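Local coordinates for protein glycosyl hydrolase family 10 (Bacteroides intestinalis DSM 17393, PDB 4QPW) that binds xylo-oligosaccharides as a carbohydrate-binding module of a larger family 10 enzyme that probably hydrolyses the glycosidic bonds of xylan, at residues 8-13 with 31-36; 92-97 with 118-123; 105-110 with 134-139. All blocks are in the same frame, centred on the assembly; numbering follows the deposited sequence.

Contact 1: 8-13 with 31-36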
ATOM      1  N   ILE A   8      -5.791  -8.289  -4.466  1.00  9.24           N
ATOM      2  CA  ILE A   8      -5.717  -8.884  -3.020  1.00  9.69           C
ATOM      3  C   ILE A   8      -6.800  -8.097  -2.302  1.00 10.13           C
ATOM      4  O   ILE A   8      -6.829  -6.819  -2.297  1.00 10.90           O
ATOM      5  CB  ILE A   8      -4.348  -8.737  -2.428  1.00 12.15           C
ATOM      6  CG1 ILE A   8      -4.196  -9.469  -1.090  1.00 15.91           C
ATOM      7  CG2 ILE A   8      -3.739  -7.351  -2.349  1.00 13.63           C
ATOM      8  CD1 ILE A   8      -4.137 -10.978  -1.255  1.00 17.64           C
ATOM      9  N   ASP A   9      -7.761  -8.781  -1.690  1.00 10.30           N
ATOM     10  CA  ASP A   9      -8.891  -8.207  -1.039  1.00 11.27           C
ATOM     11  C   ASP A   9      -8.841  -8.558   0.449  1.00 10.37           C
ATOM     12  O   ASP A   9      -9.152  -9.700   0.873  1.00 11.79           O
ATOM     13  CB  ASP A   9     -10.188  -8.656  -1.700  1.00 14.70           C
ATOM     14  CG  ASP A   9     -11.393  -8.140  -1.017  1.00 17.13           C
ATOM     15  OD1 ASP A   9     -11.339  -7.240  -0.159  1.00 19.65           O
ATOM     16  OD2 ASP A   9     -12.544  -8.616  -1.356  1.00 24.52           O
ATOM     17  N   TYR A  10      -8.506  -7.613   1.319  1.00  9.46           N
ATOM     18  CA  TYR A  10      -8.318  -7.819   2.741  1.00  9.82           C
ATOM     19  C   TYR A  10      -9.664  -7.928   3.471  1.00 12.36           C
ATOM     20  O   TYR A  10      -9.694  -8.297   4.664  1.00 13.89           O
ATOM     21  CB  TYR A  10      -7.460  -6.771   3.377  1.00  9.28           C
ATOM     22  CG  TYR A  10      -6.044  -6.789   2.817  1.00  9.42           C
ATOM     23  CD1 TYR A  10      -5.183  -7.858   3.065  1.00  9.16           C
ATOM     24  CD2 TYR A  10      -5.571  -5.756   2.050  1.00  8.86           C
ATOM     25  CE1 TYR A  10      -3.936  -7.882   2.552  1.00  9.16           C
ATOM     26  CE2 TYR A  10      -4.273  -5.794   1.527  1.00  9.37           C
ATOM     27  CZ  TYR A  10      -3.444  -6.866   1.775  1.00  9.17           C
ATOM     28  OH  TYR A  10      -2.156  -6.902   1.312  1.00  9.93           O
ATOM     29  N   SER A  11     -10.767  -7.745   2.742  1.00 13.77           N
ATOM     30  CA  SER A  11     -12.117  -8.005   3.256  1.00 18.63           C
ATOM     31  C   SER A  11     -12.102  -9.367   3.778  1.00 17.67           C
ATOM     32  O   SER A  11     -12.826  -9.623   4.808  1.00 22.35           O
ATOM     33  CB  SER A  11     -13.237  -7.871   2.148  1.00 22.04           C
ATOM     34  OG  SER A  11     -13.212  -6.561   1.416  1.00 22.50           O
ATOM     35  N   THR A  12     -11.493 -10.342   3.116  1.00 15.70           N
ATOM     36  CA  THR A  12     -11.334 -11.677   3.499  1.00 19.90           C
ATOM     37  C   THR A  12      -9.881 -12.167   3.655  1.00 19.31           C
ATOM     38  O   THR A  12      -9.666 -12.980   4.576  1.00 22.66           O
ATOM     39  CB  THR A  12     -12.060 -12.623   2.527  1.00 21.29           C
ATOM     40  OG1 THR A  12     -11.516 -12.492   1.201  1.00 22.23           O
ATOM     41  CG2 THR A  12     -13.625 -12.270   2.441  1.00 22.95           C
ATOM     42  N   ALA A  13      -8.909 -11.803   2.795  1.00 14.56           N
ATOM     43  CA  ALA A  13      -7.524 -12.294   2.868  1.00 12.69           C
ATOM     44  C   ALA A  13      -6.814 -11.915   4.123  1.00 11.35           C
ATOM     45  O   ALA A  13      -7.003 -10.778   4.609  1.00 11.83           O
ATOM     46  CB  ALA A  13      -6.696 -11.716   1.711  1.00 13.63           C
ATOM     47  N   ILE A  31       1.574  -3.642  12.261  1.00 11.09           N
ATOM     48  CA  ILE A  31       1.086  -3.943  10.885  1.00 10.48           C
ATOM     49  C   ILE A  31       0.433  -5.309  10.858  1.00 11.04           C
ATOM     50  O   ILE A  31       1.082  -6.319  11.247  1.00 13.47           O
ATOM     51  CB  ILE A  31       2.238  -3.904   9.872  1.00 11.08           C
ATOM     52  CG1 ILE A  31       2.945  -2.576   9.845  1.00 11.50           C
ATOM     53  CG2 ILE A  31       1.751  -4.309   8.491  1.00 11.98           C
ATOM     54  CD1 ILE A  31       4.183  -2.554   9.007  1.00 11.98           C
ATOM     55  N   GLY A  32      -0.847  -5.402  10.510  1.00 10.91           N
ATOM     56  CA  GLY A  32      -1.508  -6.694  10.387  1.00 11.36           C
ATOM     57  C   GLY A  32      -2.980  -6.532  10.096  1.00 10.32           C
ATOM     58  O   GLY A  32      -3.448  -5.409   9.848  1.00 11.06           O
ATOM     59  N   LYS A  33      -3.694  -7.617  10.141  1.00 10.36           N
ATOM     60  CA  LYS A  33      -5.104  -7.572   9.811  1.00 11.76           C
ATOM     61  C   LYS A  33      -5.974  -7.133  10.891  1.00 13.74           C
ATOM     62  O   LYS A  33      -5.771  -7.577  12.096  1.00 17.64           O
ATOM     63  CB  LYS A  33      -5.572  -8.966   9.438  1.00 13.28           C
ATOM     64  CG  LYS A  33      -5.355  -9.277   8.064  1.00 14.45           C
ATOM     65  CD  LYS A  33      -6.220  -8.510   7.038  1.00 14.62           C
ATOM     66  CE  LYS A  33      -7.691  -8.514   7.230  1.00 14.96           C
ATOM     67  NZ  LYS A  33      -8.367  -9.832   6.933  1.00 16.24           N
ATOM     68  N   ASN A  34      -6.958  -6.313  10.626  1.00 12.59           N
ATOM     69  CA  ASN A  34      -8.080  -5.991  11.527  1.00 13.08           C
ATOM     70  C   ASN A  34      -9.230  -6.816  10.990  1.00 14.46           C
ATOM     71  O   ASN A  34      -9.836  -6.562   9.931  1.00 13.23           O
ATOM     72  CB  ASN A  34      -8.390  -4.521  11.512  1.00 13.74           C
ATOM     73  CG  ASN A  34      -9.637  -4.111  12.317  1.00 14.74           C
ATOM     74  OD1 ASN A  34     -10.518  -4.903  12.518  1.00 14.59           O
ATOM     75  ND2 ASN A  34      -9.624  -2.905  12.776  1.00 16.27           N
ATOM     76  N   ASP A  35      -9.573  -7.870  11.702  1.00 15.62           N
ATOM     77  CA  ASP A  35     -10.571  -8.840  11.237  1.00 18.23           C
ATOM     78  C   ASP A  35     -12.012  -8.351  11.530  1.00 18.50           C
ATOM     79  O   ASP A  35     -12.950  -8.946  11.027  1.00 24.63           O
ATOM     80  CB  ASP A  35     -10.384 -10.281  11.775  1.00 22.00           C
ATOM     81  CG  ASP A  35      -9.202 -11.035  11.109  1.00 32.32           C
ATOM     82  OD1 ASP A  35      -8.676 -10.643  10.041  1.00 31.12           O
ATOM     83  OD2 ASP A  35      -8.747 -12.052  11.713  1.00 41.11           O
ATOM     84  N   THR A  36     -12.186  -7.360  12.318  1.00 16.79           N
ATOM     85  CA  THR A  36     -13.557  -6.756  12.561  1.00 20.60           C
ATOM     86  C   THR A  36     -13.891  -5.838  11.391  1.00 18.41           C
ATOM     87  O   THR A  36     -14.967  -5.981  10.716  1.00 20.81           O
ATOM     88  CB  THR A  36     -13.546  -5.934  13.837  1.00 19.57           C
ATOM     89  OG1 THR A  36     -13.219  -6.802  14.942  1.00 25.59           O
ATOM     90  CG2 THR A  36     -14.940  -5.275  14.102  1.00 22.22           C
TER
HETATM   91  O   HOH W   1     -11.097  -9.919   7.341  1.00 23.15           O
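The turn that follows strand 3-9 of this beta-sandwich module offers the carbonyls of Y10 and A13 to the ammonium group of K33. K33 NZ donates to Y10 O at 3.0 Å, lying in the plane of that carbonyl, and to A13 O at 2.9 Å, where it sits above the carbonyl plane instead. A water 2.8 Å from K33 NZ accepts a further bond and passes it on to S11 O. K33 NZ also forms a salt bridge 3.2 Å long to D35 OD1; with four acceptors for three hydrogens, at least one hydrogen must be shared. A long, flexible chain ending in an ammonium suits this place: the bend at chi2 (-69°) lays K33 CD 4.2 Å from Y10 CD1, and further bends at chi3 and chi4 fold NZ into the turn. D9 shapes the turn from within, its OD1 taking S11 N in an Asx turn at 3.0 Å, while its carbonyl receives A13 N. Y10 suits the buried side: its ring packs on Y15, F17 and L40, and its hydroxyl bonds to T58 O. Strand 3-9 pairs with strand 130-141, whereas strand 33-34 pairs with strand 39-44, itself a neighbour of 130-141.

Contact 2: 92-97 with 118-123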
ATOM      1  N   SER A  92      14.464  -3.339  -7.756  1.00 12.25           N
ATOM      2  CA  SER A  92      15.390  -2.482  -8.541  1.00 12.55           C
ATOM      3  C   SER A  92      14.856  -1.174  -8.884  1.00 12.08           C
ATOM      4  O   SER A  92      15.660  -0.216  -9.169  1.00 13.26           O
ATOM      5  CB  SER A  92      15.771  -3.252  -9.814  1.00 14.84           C
ATOM      6  OG  SER A  92      14.772  -3.479 -10.682  1.00 14.40           O
ATOM      7  N   GLY A  93      13.535  -0.972  -9.015  1.00 11.41           N
ATOM      8  CA  GLY A  93      13.029   0.258  -9.498  1.00 11.80           C
ATOM      9  C   GLY A  93      11.498   0.176  -9.689  1.00 10.77           C
ATOM     10  O   GLY A  93      11.012  -0.864 -10.129  1.00 11.84           O
ATOM     11  N   ARG A  94      10.843   1.267  -9.458  1.00 10.98           N
ATOM     12  CA  ARG A  94       9.314   1.285  -9.424  1.00 10.37           C
ATOM     13  C   ARG A  94       8.766   2.493 -10.048  1.00 12.10           C
ATOM     14  O   ARG A  94       9.410   3.581 -10.077  1.00 12.97           O
ATOM     15  CB  ARG A  94       8.848   1.115  -7.948  1.00 11.91           C
ATOM     16  CG  ARG A  94       9.500   0.006  -7.188  1.00 11.51           C
ATOM     17  CD  ARG A  94       8.717  -0.347  -5.925  1.00 11.69           C
ATOM     18  NE  ARG A  94       9.374  -1.334  -5.057  1.00 11.31           N
ATOM     19  CZ  ARG A  94      10.361  -1.018  -4.186  1.00 11.46           C
ATOM     20  NH1 ARG A  94      10.748   0.216  -4.043  1.00 12.73           N
ATOM     21  NH2 ARG A  94      10.916  -1.960  -3.500  1.00 11.66           N
ATOM     22  N   ALA A  95       7.452   2.450 -10.394  1.00 11.42           N
ATOM     23  CA  ALA A  95       6.669   3.615 -10.724  1.00 12.06           C
ATOM     24  C   ALA A  95       6.143   4.199  -9.426  1.00 11.10           C
ATOM     25  O   ALA A  95       5.361   3.524  -8.694  1.00 11.51           O
ATOM     26  CB  ALA A  95       5.551   3.214 -11.651  1.00 12.29           C
ATOM     27  N   GLU A  96       6.455   5.414  -9.070  1.00 11.84           N
ATOM     28  CA  GLU A  96       6.209   6.028  -7.782  1.00 12.29           C
ATOM     29  C   GLU A  96       5.119   7.015  -7.725  1.00 12.37           C
ATOM     30  O   GLU A  96       4.914   7.818  -8.697  1.00 13.43           O
ATOM     31  CB  GLU A  96       7.539   6.683  -7.291  1.00 14.19           C
ATOM     32  CG  GLU A  96       8.672   5.706  -7.059  1.00 17.79           C
ATOM     33  CD  GLU A  96      10.006   6.449  -6.809  1.00 20.92           C
ATOM     34  OE1 GLU A  96       9.987   7.285  -5.909  1.00 28.80           O
ATOM     35  OE2 GLU A  96      11.024   6.247  -7.536  1.00 25.38           O
ATOM     36  N   GLY A  97       4.376   7.104  -6.661  1.00 11.67           N
ATOM     37  CA  GLY A  97       3.362   8.087  -6.450  1.00 13.21           C
ATOM     38  C   GLY A  97       2.913   8.135  -5.021  1.00 11.98           C
ATOM     39  O   GLY A  97       3.587   7.581  -4.151  1.00 12.44           O
ATOM     40  N   GLY A 118       7.056  -7.357 -13.258  1.00 10.95           N
ATOM     41  CA  GLY A 118       6.746  -7.906 -11.984  1.00 11.40           C
ATOM     42  C   GLY A 118       6.889  -7.000 -10.801  1.00 10.17           C
ATOM     43  O   GLY A 118       6.714  -5.800 -10.924  1.00 12.66           O
ATOM     44  N   GLY A 119       7.148  -7.551  -9.661  1.00 10.31           N
ATOM     45  CA  GLY A 119       7.358  -6.771  -8.454  1.00 10.18           C
ATOM     46  C   GLY A 119       6.151  -6.701  -7.521  1.00  8.88           C
ATOM     47  O   GLY A 119       5.349  -7.648  -7.444  1.00  9.80           O
ATOM     48  N   HIS A 120       6.146  -5.647  -6.742  1.00  8.44           N
ATOM     49  CA  HIS A 120       5.220  -5.521  -5.605  1.00  8.59           C
ATOM     50  C   HIS A 120       4.783  -4.090  -5.461  1.00  8.89           C
ATOM     51  O   HIS A 120       5.226  -3.185  -6.180  1.00  9.26           O
ATOM     52  CB  HIS A 120       5.929  -6.057  -4.348  1.00  8.67           C
ATOM     53  CG  HIS A 120       7.332  -5.468  -4.200  1.00  9.45           C
ATOM     54  ND1 HIS A 120       8.472  -6.187  -4.489  1.00 10.34           N
ATOM     55  CD2 HIS A 120       7.748  -4.260  -3.791  1.00 10.47           C
ATOM     56  CE1 HIS A 120       9.524  -5.401  -4.242  1.00 10.91           C
ATOM     57  NE2 HIS A 120       9.148  -4.248  -3.806  1.00 10.56           N
ATOM     58  N   VAL A 121       3.816  -3.852  -4.539  1.00  8.28           N
ATOM     59  CA  VAL A 121       3.403  -2.484  -4.204  1.00  8.36           C
ATOM     60  C   VAL A 121       4.083  -2.113  -2.906  1.00  9.04           C
ATOM     61  O   VAL A 121       3.612  -2.478  -1.789  1.00  9.41           O
ATOM     62  CB  VAL A 121       1.881  -2.308  -4.144  1.00  8.46           C
ATOM     63  CG1 VAL A 121       1.534  -0.873  -3.805  1.00  9.34           C
ATOM     64  CG2 VAL A 121       1.263  -2.717  -5.458  1.00  9.41           C
ATOM     65  N   MET A 122       5.224  -1.456  -2.987  1.00  8.98           N
ATOM     66  CA  MET A 122       5.933  -0.959  -1.796  1.00  9.32           C
ATOM     67  C   MET A 122       5.151   0.216  -1.272  1.00  9.82           C
ATOM     68  O   MET A 122       4.834   1.156  -2.017  1.00 11.86           O
ATOM     69  CB  MET A 122       7.323  -0.466  -2.221  1.00 10.40           C
ATOM     70  CG  MET A 122       8.051   0.244  -1.112  1.00 11.91           C
ATOM     71  SD  MET A 122       8.287  -0.666   0.409  1.00 13.67           S
ATOM     72  CE  MET A 122       9.720  -1.673  -0.114  1.00 14.08           C
ATOM     73  N   THR A 123       4.851   0.247   0.039  1.00  9.35           N
ATOM     74  CA  THR A 123       3.991   1.269   0.641  1.00  9.59           C
ATOM     75  C   THR A 123       4.724   1.769   1.879  1.00  9.46           C
ATOM     76  O   THR A 123       5.291   0.979   2.657  1.00 10.31           O
ATOM     77  CB  THR A 123       2.655   0.631   1.003  1.00  9.14           C
ATOM     78  OG1 THR A 123       2.173  -0.137  -0.162  1.00 11.21           O
ATOM     79  CG2 THR A 123       1.625   1.638   1.292  1.00 10.76           C
TER
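R94 meets H120 with its edge and M122 with a face, and these two encounters make up the tight part of the contact. R94 NH2 donates to H120 NE2 over 2.9 Å, with an N-H...N angle of 150°. The bond lies close to both the imidazole and the guanidinium plane, although the two planes are inclined by 52°. Because NE2 acts as acceptor, H120 is probably neutral with its proton on ND1, a state that the neighbouring positive charge would support. Over the guanidinium, M122 CB sits 3.6 Å above the plane, near its centre. The methionine then bends at chi2 (57°) and again at chi3, curling CE back to 3.6 Å from R94 NH2. A flexible, uncharged thioether suits this place, for it can follow the flat cation and still lie about 4 Å from a xylose unit of the bound xylo-oligosaccharide. Packing slackens toward the other amino group, where R94 NH1 stays 3.9 Å from M122 CB. H120 and M122 are buried, but R94 remains partly open to solvent. H57 stacks on the H120 ring, and W91 touches both H120 and M122. Strand 82-89 runs between strands 95-101 and 120-124 in the five-stranded sheet, so R94 reaches across its end, with a weak bond from NE to G89 O; strand 54-57 flanks 120-124 on the far side.

Contact 3: 105-110 with 134-139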
ATOM      1  N   TRP A 105     -13.794   5.946   3.637  1.00  9.64           N
ATOM      2  CA  TRP A 105     -13.331   4.863   2.720  1.00  9.00           C
ATOM      3  C   TRP A 105     -13.478   5.374   1.296  1.00  9.36           C
ATOM      4  O   TRP A 105     -14.654   5.653   0.837  1.00 11.26           O
ATOM      5  CB  TRP A 105     -14.076   3.616   2.895  1.00  9.46           C
ATOM      6  CG  TRP A 105     -13.664   2.779   4.065  1.00  8.84           C
ATOM      7  CD1 TRP A 105     -14.379   2.475   5.134  1.00  9.52           C
ATOM      8  CD2 TRP A 105     -12.393   2.097   4.210  1.00  8.74           C
ATOM      9  NE1 TRP A 105     -13.673   1.567   5.960  1.00 10.07           N
ATOM     10  CE2 TRP A 105     -12.453   1.344   5.333  1.00  9.35           C
ATOM     11  CE3 TRP A 105     -11.231   2.050   3.427  1.00  8.55           C
ATOM     12  CZ2 TRP A 105     -11.363   0.491   5.730  1.00  9.91           C
ATOM     13  CZ3 TRP A 105     -10.194   1.203   3.812  1.00  9.09           C
ATOM     14  CH2 TRP A 105     -10.301   0.461   4.946  1.00  9.19           C
ATOM     15  N   LYS A 106     -12.400   5.494   0.545  1.00  9.50           N
ATOM     16  CA  LYS A 106     -12.372   5.962  -0.831  1.00 10.25           C
ATOM     17  C   LYS A 106     -11.414   5.080  -1.610  1.00  9.42           C
ATOM     18  O   LYS A 106     -10.467   4.543  -1.055  1.00 10.13           O
ATOM     19  CB  LYS A 106     -11.907   7.428  -0.945  1.00 11.63           C
ATOM     20  CG  LYS A 106     -12.965   8.367  -0.278  1.00 13.51           C
ATOM     21  CD  LYS A 106     -12.505   9.790  -0.082  1.00 21.10           C
ATOM     22  CE  LYS A 106     -11.903  10.480  -1.228  1.00 23.95           C
ATOM     23  NZ  LYS A 106     -11.520  11.903  -0.737  1.00 29.67           N
ATOM     24  N   GLU A 107     -11.662   4.967  -2.924  1.00  9.43           N
ATOM     25  CA  GLU A 107     -10.736   4.309  -3.823  1.00  9.64           C
ATOM     26  C   GLU A 107      -9.852   5.326  -4.465  1.00  9.69           C
ATOM     27  O   GLU A 107     -10.357   6.400  -4.905  1.00 11.69           O
ATOM     28  CB  GLU A 107     -11.480   3.504  -4.905  1.00  9.66           C
ATOM     29  CG  GLU A 107     -10.554   2.578  -5.676  1.00  9.90           C
ATOM     30  CD  GLU A 107     -11.300   1.838  -6.760  1.00 10.30           C
ATOM     31  OE1 GLU A 107     -11.591   2.472  -7.810  1.00 11.39           O
ATOM     32  OE2 GLU A 107     -11.635   0.639  -6.585  1.00 10.72           O
ATOM     33  N   TYR A 108      -8.567   5.091  -4.512  1.00  9.95           N
ATOM     34  CA  TYR A 108      -7.583   5.910  -5.169  1.00 10.35           C
ATOM     35  C   TYR A 108      -7.035   5.187  -6.360  1.00  9.60           C
ATOM     36  O   TYR A 108      -6.803   3.938  -6.275  1.00 11.09           O
ATOM     37  CB  TYR A 108      -6.460   6.275  -4.158  1.00 11.47           C
ATOM     38  CG  TYR A 108      -6.973   7.027  -2.952  1.00 11.07           C
ATOM     39  CD1 TYR A 108      -7.022   8.468  -3.017  1.00 13.34           C
ATOM     40  CD2 TYR A 108      -7.559   6.419  -1.906  1.00 11.62           C
ATOM     41  CE1 TYR A 108      -7.580   9.222  -2.015  1.00 13.65           C
ATOM     42  CE2 TYR A 108      -8.099   7.154  -0.860  1.00 10.89           C
ATOM     43  CZ  TYR A 108      -8.111   8.561  -0.944  1.00 10.92           C
ATOM     44  OH  TYR A 108      -8.701   9.298   0.091  1.00 12.21           O
ATOM     45  N   GLU A 109      -6.791   5.858  -7.463  1.00 10.29           N
ATOM     46  CA  GLU A 109      -6.218   5.253  -8.631  1.00 10.87           C
ATOM     47  C   GLU A 109      -5.003   5.988  -9.100  1.00 10.81           C
ATOM     48  O   GLU A 109      -4.929   7.236  -9.054  1.00 14.63           O
ATOM     49  CB  GLU A 109      -7.273   4.810  -9.718  1.00 14.76           C
ATOM     50  CG  GLU A 109      -8.042   5.879 -10.466  1.00 16.45           C
ATOM     51  CD  GLU A 109      -9.005   5.309 -11.517  1.00 14.08           C
ATOM     52  OE1 GLU A 109      -8.718   5.779 -12.649  1.00 16.24           O
ATOM     53  OE2 GLU A 109      -9.949   4.494 -11.228  1.00 13.10           O
ATOM     54  N   PHE A 110      -4.019   5.262  -9.591  1.00 11.35           N
ATOM     55  CA  PHE A 110      -2.705   5.798 -10.138  1.00 11.37           C
ATOM     56  C   PHE A 110      -2.458   5.115 -11.416  1.00 11.35           C
ATOM     57  O   PHE A 110      -2.215   3.902 -11.464  1.00 10.43           O
ATOM     58  CB  PHE A 110      -1.643   5.451  -9.084  1.00 12.69           C
ATOM     59  CG  PHE A 110      -0.166   5.574  -9.524  1.00 14.17           C
ATOM     60  CD1 PHE A 110       0.433   6.824  -9.645  1.00 17.07           C
ATOM     61  CD2 PHE A 110       0.615   4.447  -9.720  1.00 14.92           C
ATOM     62  CE1 PHE A 110       1.795   6.924 -10.051  1.00 17.35           C
ATOM     63  CE2 PHE A 110       1.963   4.564 -10.057  1.00 15.69           C
ATOM     64  CZ  PHE A 110       2.490   5.776 -10.182  1.00 16.47           C
ATOM     65  N   ILE A 134      -6.371  -0.318   4.860  1.00  8.83           N
ATOM     66  CA  ILE A 134      -6.327  -0.612   3.417  1.00  8.69           C
ATOM     67  C   ILE A 134      -7.216  -1.793   3.175  1.00  8.03           C
ATOM     68  O   ILE A 134      -7.033  -2.878   3.704  1.00  8.80           O
ATOM     69  CB  ILE A 134      -4.876  -0.855   2.972  1.00  8.79           C
ATOM     70  CG1 ILE A 134      -4.051   0.401   3.186  1.00  9.96           C
ATOM     71  CG2 ILE A 134      -4.887  -1.311   1.496  1.00  9.71           C
ATOM     72  CD1 ILE A 134      -2.555   0.213   2.964  1.00 10.58           C
ATOM     73  N   LYS A 135      -8.275  -1.593   2.353  1.00  8.13           N
ATOM     74  CA  LYS A 135      -9.249  -2.640   2.130  1.00  8.35           C
ATOM     75  C   LYS A 135      -8.848  -3.648   1.003  1.00  7.87           C
ATOM     76  O   LYS A 135      -9.161  -4.824   1.151  1.00  9.46           O
ATOM     77  CB  LYS A 135     -10.582  -1.955   1.756  1.00  9.25           C
ATOM     78  CG  LYS A 135     -11.810  -2.753   1.800  1.00 12.85           C
ATOM     79  CD  LYS A 135     -12.211  -3.066   3.237  1.00 13.71           C
ATOM     80  CE  LYS A 135     -13.534  -3.853   3.322  1.00 13.48           C
ATOM     81  NZ  LYS A 135     -13.849  -4.255   4.711  1.00 13.10           N
ATOM     82  N   TYR A 136      -8.244  -3.139  -0.035  1.00  8.18           N
ATOM     83  CA  TYR A 136      -7.853  -3.978  -1.194  1.00  8.19           C
ATOM     84  C   TYR A 136      -6.874  -3.221  -2.007  1.00  7.82           C
ATOM     85  O   TYR A 136      -6.764  -1.983  -1.925  1.00  8.25           O
ATOM     86  CB  TYR A 136      -9.080  -4.416  -2.064  1.00  9.46           C
ATOM     87  CG  TYR A 136      -9.898  -3.269  -2.627  1.00  9.24           C
ATOM     88  CD1 TYR A 136      -9.476  -2.550  -3.741  1.00  9.15           C
ATOM     89  CD2 TYR A 136     -11.095  -2.868  -2.038  1.00 10.24           C
ATOM     90  CE1 TYR A 136     -10.257  -1.546  -4.290  1.00  9.79           C
ATOM     91  CE2 TYR A 136     -11.857  -1.868  -2.540  1.00 10.80           C
ATOM     92  CZ  TYR A 136     -11.404  -1.201  -3.615  1.00  9.58           C
ATOM     93  OH  TYR A 136     -12.167  -0.106  -4.197  1.00 12.35           O
ATOM     94  N   VAL A 137      -6.186  -3.994  -2.874  1.00  7.92           N
ATOM     95  CA  VAL A 137      -5.301  -3.483  -3.896  1.00  8.22           C
ATOM     96  C   VAL A 137      -5.564  -4.207  -5.193  1.00  8.32           C
ATOM     97  O   VAL A 137      -5.677  -5.460  -5.176  1.00 10.00           O
ATOM     98  CB  VAL A 137      -3.799  -3.689  -3.474  1.00  9.58           C
ATOM     99  CG1 VAL A 137      -2.890  -3.116  -4.492  1.00 12.81           C
ATOM    100  CG2 VAL A 137      -3.532  -3.050  -2.124  1.00 12.45           C
ATOM    101  N   LYS A 138      -5.701  -3.473  -6.287  1.00  8.12           N
ATOM    102  CA  LYS A 138      -5.884  -4.059  -7.606  1.00  8.28           C
ATOM    103  C   LYS A 138      -4.891  -3.471  -8.572  1.00  8.16           C
ATOM    104  O   LYS A 138      -4.534  -2.301  -8.460  1.00  9.10           O
ATOM    105  CB  LYS A 138      -7.328  -3.808  -8.148  1.00  8.73           C
ATOM    106  CG  LYS A 138      -8.455  -4.307  -7.278  1.00  9.88           C
ATOM    107  CD  LYS A 138      -9.834  -3.985  -7.755  1.00 10.30           C
ATOM    108  CE  LYS A 138     -10.915  -4.407  -6.800  1.00 11.16           C
ATOM    109  NZ  LYS A 138     -12.291  -4.076  -7.275  1.00 11.58           N
ATOM    110  N   ILE A 139      -4.552  -4.283  -9.577  1.00  8.05           N
ATOM    111  CA  ILE A 139      -3.887  -3.771 -10.790  1.00  8.12           C
ATOM    112  C   ILE A 139      -4.843  -4.015 -11.920  1.00  8.57           C
ATOM    113  O   ILE A 139      -5.371  -5.131 -12.071  1.00  8.94           O
ATOM    114  CB  ILE A 139      -2.559  -4.503 -11.096  1.00  8.92           C
ATOM    115  CG1 ILE A 139      -1.527  -4.376  -9.967  1.00 10.66           C
ATOM    116  CG2 ILE A 139      -1.994  -4.047 -12.416  1.00 10.15           C
ATOM    117  CD1 ILE A 139      -1.072  -3.036  -9.626  1.00 12.20           C
TER
HETATM  118  O   HOH W   2     -12.401  -1.431  -8.185  1.00 11.77           O
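E107 OE2 accepts two bonds: one from Y136 OH at 2.6 Å and one, at 2.7 Å, from a water that also accepts a hydrogen bond from K138 NZ at 2.8 Å. The phenol reaches the anti side of the carboxylate oxygen, 29° out of the carboxylate plane. Relative to the tyrosine, OE2 lies at the ring edge, near the ring plane, and the carboxylate stands at 90° to the ring. Glutamate has the length this needs: with CG anti to the backbone N (chi1 -168°) and the chain straight beyond it, the carboxylate is carried across to the hydroxyl. At the other end of the contact W105 touches with CZ3 and CH2 of its six-membered ring. W105 CZ3 lies 3.8 Å from K135 CB and 3.7 Å from K135 N, while I134 N, at the ring edge, is 4.0 Å from W105 CH2. The broad indole thus packs against backbone and the aliphatic root of the lysine, whose chain crosses it at about a right angle and leads NZ away to G38 O, while W105 NE1 bonds to E37 OE2. Strand 69-78 lies between the two strands, and its M75 touches W105, K135 and Y136. With E107 OE2 and K138 NZ 4.8 Å apart, the water links opposite charges that do not meet directly; together with the phenol bond this would probably help keep E107 ionised at the module's surface.

Overall arrangement
Contacts 1 and 3 share the seven-stranded sheet: strands 3-9 and 130-141 are neighbours in it, joined by probable backbone bonds Y10 N to K135 O and I8 N to V137 O, both 2.9 Å. Contact 2 belongs to the five-stranded sheet and is the one that reaches the glycan pocket, through M122. Contacts 2 and 3 meet where the two sheets pack together, with E96 O 3.5 Å from F110 CZ and V121 CG2 4.3 Å from V137 CG1; their segments alternate along the chain. Contacts 1 and 2 lie on opposite sides of the chain's centre, their centres about 21 Å and their nearest atoms about 7 Å apart, and no residue of contact 1 belongs to the glycan pocket.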